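Local atomic coordinates of Poly(beta-D-mannuronate) C5 epimerase (PDB entry 4NK6), a protein that catalyses the C5 epimerization of beta-D-mannuronate to alpha-L-guluronate in the alginate polymer and belongs to the periplasmic complex that passes alginate to the outer membrane. Residues A[410-415]-A[434-439]; A[345-350]-A[366-371]. One frame throughout, in Å; residues are numbered along the deposited sequence.

Contact 1: residues A[410-415]-A[434-439]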
ATOM      1  N   ASP A 410      14.511  21.235   3.496  1.00 47.90           N
ATOM      2  CA  ASP A 410      14.834  22.567   3.981  1.00 51.79           C
ATOM      3  C   ASP A 410      14.349  22.740   5.421  1.00 50.64           C
ATOM      4  O   ASP A 410      13.180  22.484   5.731  1.00 46.29           O
ATOM      5  CB  ASP A 410      14.232  23.635   3.067  1.00 55.52           C
ATOM      6  CG  ASP A 410      14.600  25.036   3.498  1.00 57.54           C
ATOM      7  OD1 ASP A 410      15.742  25.229   3.966  1.00 56.10           O
ATOM      8  OD2 ASP A 410      13.743  25.941   3.384  1.00 59.85           O
ATOM      9  N   ALA A 411      15.259  23.158   6.297  1.00 51.92           N
ATOM     10  CA  ALA A 411      14.978  23.251   7.728  1.00 50.26           C
ATOM     11  C   ALA A 411      14.122  24.470   8.095  1.00 50.81           C
ATOM     12  O   ALA A 411      14.569  25.359   8.815  1.00 48.96           O
ATOM     13  CB  ALA A 411      16.280  23.248   8.528  1.00 43.47           C
ATOM     14  N   GLN A 412      12.895  24.505   7.589  1.00 47.97           N
ATOM     15  CA  GLN A 412      11.945  25.549   7.956  1.00 47.04           C
ATOM     16  C   GLN A 412      10.581  24.922   8.215  1.00 47.57           C
ATOM     17  O   GLN A 412      10.208  23.926   7.580  1.00 42.43           O
ATOM     18  CB  GLN A 412      11.834  26.613   6.863  1.00 50.12           C
ATOM     19  CG  GLN A 412      13.150  27.267   6.493  1.00 56.81           C
ATOM     20  CD  GLN A 412      12.987  28.709   6.059  1.00 68.43           C
ATOM     21  OE1 GLN A 412      12.729  29.589   6.882  1.00 72.22           O
ATOM     22  NE2 GLN A 412      13.143  28.962   4.762  1.00 72.76           N
ATOM     23  N   VAL A 413       9.847  25.497   9.162  1.00 41.81           N
ATOM     24  CA  VAL A 413       8.499  25.033   9.457  1.00 39.78           C
ATOM     25  C   VAL A 413       7.528  26.214   9.496  1.00 40.29           C
ATOM     26  O   VAL A 413       7.810  27.249  10.093  1.00 39.67           O
ATOM     27  CB  VAL A 413       8.449  24.189  10.767  1.00 37.75           C
ATOM     28  CG1 VAL A 413       8.709  25.052  12.012  1.00 39.02           C
ATOM     29  CG2 VAL A 413       7.124  23.441  10.879  1.00 33.42           C
ATOM     30  N   SER A 414       6.399  26.082   8.818  1.00 39.87           N
ATOM     31  CA  SER A 414       5.367  27.101   8.932  1.00 39.85           C
ATOM     32  C   SER A 414       3.982  26.490   8.790  1.00 40.52           C
ATOM     33  O   SER A 414       3.777  25.537   8.030  1.00 37.36           O
ATOM     34  CB  SER A 414       5.560  28.208   7.905  1.00 35.75           C
ATOM     35  OG  SER A 414       5.161  27.764   6.628  1.00 40.58           O
ATOM     36  N   LEU A 415       3.028  27.031   9.532  1.00 39.14           N
ATOM     37  CA  LEU A 415       1.676  26.533   9.406  1.00 41.59           C
ATOM     38  C   LEU A 415       0.604  27.567   9.705  1.00 43.23           C
ATOM     39  O   LEU A 415       0.875  28.641  10.251  1.00 38.61           O
ATOM     40  CB  LEU A 415       1.486  25.264  10.236  1.00 46.48           C
ATOM     41  CG  LEU A 415       2.050  25.231  11.649  1.00 54.02           C
ATOM     42  CD1 LEU A 415       1.032  25.767  12.625  1.00 55.45           C
ATOM     43  CD2 LEU A 415       2.451  23.813  12.006  1.00 52.67           C
ATOM     44  N   SER A 434      11.078  27.530  16.693  1.00 42.27           N
ATOM     45  CA  SER A 434      11.725  28.270  15.605  1.00 51.52           C
ATOM     46  C   SER A 434      10.923  28.346  14.294  1.00 50.44           C
ATOM     47  O   SER A 434      11.489  28.154  13.216  1.00 50.99           O
ATOM     48  CB  SER A 434      13.103  27.667  15.303  1.00 53.78           C
ATOM     49  OG  SER A 434      13.846  27.476  16.491  1.00 61.30           O
ATOM     50  N   PRO A 435       9.615  28.644  14.372  1.00 45.67           N
ATOM     51  CA  PRO A 435       8.868  28.670  13.109  1.00 46.18           C
ATOM     52  C   PRO A 435       9.254  29.847  12.230  1.00 53.45           C
ATOM     53  O   PRO A 435       9.661  30.896  12.738  1.00 50.25           O
ATOM     54  CB  PRO A 435       7.422  28.850  13.570  1.00 48.15           C
ATOM     55  CG  PRO A 435       7.538  29.625  14.832  1.00 46.79           C
ATOM     56  CD  PRO A 435       8.794  29.120  15.504  1.00 45.03           C
ATOM     57  N   LEU A 436       9.143  29.662  10.918  1.00 54.93           N
ATOM     58  CA  LEU A 436       9.241  30.770   9.980  1.00 52.78           C
ATOM     59  C   LEU A 436       8.009  31.644  10.194  1.00 49.80           C
ATOM     60  O   LEU A 436       8.098  32.866  10.233  1.00 48.29           O
ATOM     61  CB  LEU A 436       9.294  30.245   8.543  1.00 52.78           C
ATOM     62  CG  LEU A 436       9.122  31.216   7.374  1.00 57.04           C
ATOM     63  CD1 LEU A 436      10.219  32.278   7.360  1.00 57.48           C
ATOM     64  CD2 LEU A 436       9.094  30.448   6.053  1.00 59.27           C
ATOM     65  N   SER A 437       6.858  30.999  10.358  1.00 45.48           N
ATOM     66  CA  SER A 437       5.628  31.713  10.653  1.00 47.18           C
ATOM     67  C   SER A 437       4.551  30.741  11.100  1.00 47.51           C
ATOM     68  O   SER A 437       4.432  29.630  10.579  1.00 45.09           O
ATOM     69  CB  SER A 437       5.141  32.515   9.439  1.00 51.84           C
ATOM     70  OG  SER A 437       4.569  31.671   8.460  1.00 59.40           O
ATOM     71  N   VAL A 438       3.786  31.158  12.095  1.00 40.77           N
ATOM     72  CA  VAL A 438       2.593  30.440  12.492  1.00 38.00           C
ATOM     73  C   VAL A 438       1.463  31.452  12.618  1.00 42.11           C
ATOM     74  O   VAL A 438       1.646  32.525  13.192  1.00 40.85           O
ATOM     75  CB  VAL A 438       2.773  29.743  13.849  1.00 40.59           C
ATOM     76  CG1 VAL A 438       1.472  29.080  14.285  1.00 42.91           C
ATOM     77  CG2 VAL A 438       3.892  28.727  13.787  1.00 38.13           C
ATOM     78  N   GLU A 439       0.304  31.116  12.066  1.00 41.19           N
ATOM     79  CA  GLU A 439      -0.899  31.900  12.278  1.00 38.40           C
ATOM     80  C   GLU A 439      -1.975  30.990  12.855  1.00 40.88           C
ATOM     81  O   GLU A 439      -2.189  29.879  12.352  1.00 40.18           O
ATOM     82  CB  GLU A 439      -1.364  32.532  10.966  1.00 43.59           C
ATOM     83  CG  GLU A 439      -0.290  33.366  10.277  1.00 51.54           C
ATOM     84  CD  GLU A 439      -0.743  33.923   8.936  1.00 63.34           C
ATOM     85  OE1 GLU A 439      -1.877  33.618   8.508  1.00 55.73           O
ATOM     86  OE2 GLU A 439       0.037  34.673   8.310  1.00 74.66           O
TER
HETATM   87  O   HOH W   1      11.389  27.496  10.643  1.00 38.28           O
HETATM   88  O   HOH W   2       2.083  30.799   8.770  1.00 49.15           O
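Two successive coils near the C-terminal end of the right-handed parallel beta-helix meet here, and Leu415 pairs with Val438. Backbone bonds alternate between the two segments. Leu415 N donates to Ser437 O at 3.1 Å, and Leu415 O accepts from Glu439 N at 3.1 Å. One residue carries both bonds, as expected of a parallel pair. Leu415 CD1 packs on Val438 CG1 at 3.7 Å, with the two side chains alongside and pointing the same way. Such in-line stacking of like residues from coil to coil is a feature of the beta-helix fold. On the preceding coil, the backbone of Ile375 bonds to that of Ser414. Ser414 OG bonds to Asn374 N, while Ser414 CB lies 3.6 Å from Ser437 OG. Earlier in both segments, Val413 O accepts from Leu436 N at 2.9 Å. A water bridges Val413 N and Ser434 O where the backbones separate. A second water joins Ser437 OG to Leu415 O. Leu436 CG stands anti to its own N (chi1 168°). Both methyls of Leu436 then approach the amide oxygen of Gln412, CD1 at 3.7 Å from OE1.

Contact 2: residues A[345-350]-A[366-371]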
ATOM      1  N   THR A 345       2.318  12.391  11.362  1.00 27.87           N
ATOM      2  CA  THR A 345       3.636  13.015  11.274  1.00 27.79           C
ATOM      3  C   THR A 345       3.899  13.499   9.850  1.00 28.93           C
ATOM      4  O   THR A 345       3.747  12.733   8.905  1.00 29.37           O
ATOM      5  CB  THR A 345       4.759  12.035  11.662  1.00 28.50           C
ATOM      6  OG1 THR A 345       4.391  11.302  12.836  1.00 31.35           O
ATOM      7  CG2 THR A 345       6.079  12.793  11.914  1.00 27.68           C
ATOM      8  N   LEU A 346       4.286  14.765   9.703  1.00 30.18           N
ATOM      9  CA  LEU A 346       4.737  15.275   8.415  1.00 31.18           C
ATOM     10  C   LEU A 346       6.248  15.456   8.441  1.00 33.01           C
ATOM     11  O   LEU A 346       6.786  16.190   9.270  1.00 29.83           O
ATOM     12  CB  LEU A 346       4.072  16.607   8.059  1.00 34.87           C
ATOM     13  CG  LEU A 346       2.538  16.722   8.022  1.00 41.06           C
ATOM     14  CD1 LEU A 346       2.136  17.743   6.995  1.00 39.50           C
ATOM     15  CD2 LEU A 346       1.826  15.418   7.768  1.00 36.09           C
ATOM     16  N   TYR A 347       6.922  14.767   7.532  1.00 30.29           N
ATOM     17  CA  TYR A 347       8.363  14.827   7.419  1.00 26.67           C
ATOM     18  C   TYR A 347       8.723  15.470   6.080  1.00 30.49           C
ATOM     19  O   TYR A 347       8.522  14.851   5.025  1.00 30.34           O
ATOM     20  CB  TYR A 347       8.930  13.413   7.394  1.00 28.97           C
ATOM     21  CG  TYR A 347       8.993  12.648   8.700  1.00 34.45           C
ATOM     22  CD1 TYR A 347       9.608  13.179   9.828  1.00 33.62           C
ATOM     23  CD2 TYR A 347       8.483  11.357   8.780  1.00 35.01           C
ATOM     24  CE1 TYR A 347       9.700  12.441  11.007  1.00 26.70           C
ATOM     25  CE2 TYR A 347       8.562  10.625   9.945  1.00 34.84           C
ATOM     26  CZ  TYR A 347       9.172  11.165  11.051  1.00 33.67           C
ATOM     27  OH  TYR A 347       9.247  10.410  12.203  1.00 39.53           O
ATOM     28  N   GLU A 348       9.253  16.691   6.121  1.00 30.57           N
ATOM     29  CA  GLU A 348       9.756  17.364   4.925  1.00 33.64           C
ATOM     30  C   GLU A 348       8.745  17.317   3.777  1.00 35.36           C
ATOM     31  O   GLU A 348       9.100  17.034   2.632  1.00 33.17           O
ATOM     32  CB  GLU A 348      11.083  16.736   4.480  1.00 31.98           C
ATOM     33  CG  GLU A 348      12.245  16.935   5.466  1.00 34.90           C
ATOM     34  CD  GLU A 348      12.098  16.120   6.753  1.00 34.62           C
ATOM     35  OE1 GLU A 348      11.885  14.892   6.677  1.00 37.12           O
ATOM     36  OE2 GLU A 348      12.203  16.707   7.847  1.00 36.53           O
ATOM     37  N   SER A 349       7.480  17.550   4.105  1.00 34.43           N
ATOM     38  CA  SER A 349       6.391  17.416   3.137  1.00 33.60           C
ATOM     39  C   SER A 349       5.426  18.585   3.299  1.00 35.69           C
ATOM     40  O   SER A 349       4.479  18.519   4.097  1.00 33.41           O
ATOM     41  CB  SER A 349       5.642  16.092   3.345  1.00 33.48           C
ATOM     42  OG  SER A 349       6.448  14.978   2.989  1.00 33.05           O
ATOM     43  N   GLY A 350       5.678  19.654   2.547  1.00 35.44           N
ATOM     44  CA  GLY A 350       4.919  20.884   2.674  1.00 32.98           C
ATOM     45  C   GLY A 350       3.684  20.953   1.792  1.00 34.49           C
ATOM     46  O   GLY A 350       3.417  20.036   1.021  1.00 34.66           O
ATOM     47  N   GLY A 366      -0.067  14.529  18.917  1.00 29.37           N
ATOM     48  CA  GLY A 366      -1.222  14.389  18.040  1.00 29.64           C
ATOM     49  C   GLY A 366      -0.838  14.591  16.576  1.00 32.21           C
ATOM     50  O   GLY A 366      -0.939  13.678  15.763  1.00 34.21           O
ATOM     51  N   ILE A 367      -0.392  15.797  16.244  1.00 30.39           N
ATOM     52  CA  ILE A 367       0.078  16.112  14.900  1.00 27.31           C
ATOM     53  C   ILE A 367       1.489  16.705  14.980  1.00 31.82           C
ATOM     54  O   ILE A 367       1.705  17.744  15.612  1.00 33.19           O
ATOM     55  CB  ILE A 367      -0.854  17.135  14.208  1.00 26.80           C
ATOM     56  CG1 ILE A 367      -2.261  16.549  14.039  1.00 31.16           C
ATOM     57  CG2 ILE A 367      -0.286  17.553  12.847  1.00 27.22           C
ATOM     58  CD1 ILE A 367      -3.335  17.582  13.612  1.00 29.18           C
ATOM     59  N   ARG A 368       2.453  16.034  14.363  1.00 32.22           N
ATOM     60  CA  ARG A 368       3.817  16.543  14.354  1.00 27.55           C
ATOM     61  C   ARG A 368       4.237  16.958  12.945  1.00 28.22           C
ATOM     62  O   ARG A 368       4.006  16.233  11.976  1.00 29.90           O
ATOM     63  CB  ARG A 368       4.804  15.527  14.948  1.00 29.37           C
ATOM     64  CG  ARG A 368       6.257  16.023  14.919  1.00 28.87           C
ATOM     65  CD  ARG A 368       7.150  15.281  15.920  1.00 29.04           C
ATOM     66  NE  ARG A 368       7.380  13.880  15.568  1.00 30.94           N
ATOM     67  CZ  ARG A 368       8.454  13.437  14.920  1.00 37.73           C
ATOM     68  NH1 ARG A 368       8.588  12.138  14.673  1.00 36.23           N
ATOM     69  NH2 ARG A 368       9.395  14.289  14.522  1.00 28.33           N
ATOM     70  N   VAL A 369       4.843  18.135  12.839  1.00 31.14           N
ATOM     71  CA  VAL A 369       5.262  18.669  11.549  1.00 30.37           C
ATOM     72  C   VAL A 369       6.733  19.026  11.607  1.00 32.23           C
ATOM     73  O   VAL A 369       7.120  19.913  12.355  1.00 33.08           O
ATOM     74  CB  VAL A 369       4.474  19.950  11.188  1.00 28.83           C
ATOM     75  CG1 VAL A 369       4.899  20.469   9.824  1.00 32.34           C
ATOM     76  CG2 VAL A 369       2.965  19.680  11.212  1.00 28.71           C
ATOM     77  N   ARG A 370       7.549  18.334  10.817  1.00 29.05           N
ATOM     78  CA  ARG A 370       8.985  18.579  10.817  1.00 30.40           C
ATOM     79  C   ARG A 370       9.419  19.088   9.443  1.00 35.41           C
ATOM     80  O   ARG A 370       9.086  18.480   8.427  1.00 31.15           O
ATOM     81  CB  ARG A 370       9.756  17.297  11.170  1.00 29.74           C
ATOM     82  CG  ARG A 370      11.274  17.503  11.368  1.00 31.51           C
ATOM     83  CD  ARG A 370      12.012  16.170  11.564  1.00 31.75           C
ATOM     84  NE  ARG A 370      12.270  15.471  10.300  1.00 33.31           N
ATOM     85  CZ  ARG A 370      12.820  14.260  10.208  1.00 33.68           C
ATOM     86  NH1 ARG A 370      13.029  13.712   9.017  1.00 29.34           N
ATOM     87  NH2 ARG A 370      13.168  13.595  11.306  1.00 31.26           N
ATOM     88  N   ASN A 371      10.142  20.208   9.428  1.00 30.55           N
ATOM     89  CA  ASN A 371      10.743  20.739   8.198  1.00 34.76           C
ATOM     90  C   ASN A 371       9.764  20.883   7.043  1.00 37.64           C
ATOM     91  O   ASN A 371      10.128  20.631   5.895  1.00 34.33           O
ATOM     92  CB  ASN A 371      11.911  19.859   7.728  1.00 31.23           C
ATOM     93  CG  ASN A 371      13.116  19.933   8.650  1.00 35.21           C
ATOM     94  OD1 ASN A 371      13.333  20.934   9.331  1.00 37.43           O
ATOM     95  ND2 ASN A 371      13.913  18.872   8.667  1.00 34.61           N
TER
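Glu348 and Arg370 form a side-on, two-point salt bridge at the end of two paired strands of the right-handed parallel beta-helix. Arg370 NE reaches Glu348 OE2 at 2.7 Å on its syn lone pair, and Arg370 NH1 reaches Glu348 OE1 at 2.9 Å. Both oxygens lie close to the guanidinium plane. Asn371 ND2 comes to OE2 from the anti side, so this oxygen has two donors. ND2 also bonds to the backbone O of the dimethyl-lysine at position 395, which helps position the amide. The Glu348 chain bends at chi2 (71°), which turns the carboxylate toward the side chains of Arg370 and Asn371. Tyr347 CD1 sits over the centre of one guanidinium face, 3.4 Å from Arg370 CZ, with ring and guanidinium planes 49° apart. On the same side of the strands, Thr345 CG2 lies over a face of the Arg368 guanidinium, 3.8 Å from NH1. Asp342 forms a salt bridge with Arg368 NE, and His393 bonds to NH2; together they fix this group from outside the pair. Leu346 and Val369 point to the other side, where both meet Ile375. Between the strands, Leu346 N and O bond to Arg368 O and Arg370 N, and Glu348 N to Arg370 O. The Arg368–Tyr347 link is weak: NH1 meets OH at 3.1 Å, bent to 123°.

Contact 2 comes first along the chain, and the centres of the two are about 11 Å apart. Both join successive coils of the beta-helix, but contact 1 lies farther toward its C-terminal end. They touch directly. Asn371 OD1 lies 3.3 Å from Ala411 CA, and Val369 O lies 3.8 Å from Val413 CG2. Segment 410-415 thus packs against the end of segment 366-371. Contact 2 is the one nearer the active site: the side chain of Tyr347 is about 11 Å from that of His274, the inferred proton acceptor. Contact 1 is remote from the active site and partly buried, whereas contact 2 is buried.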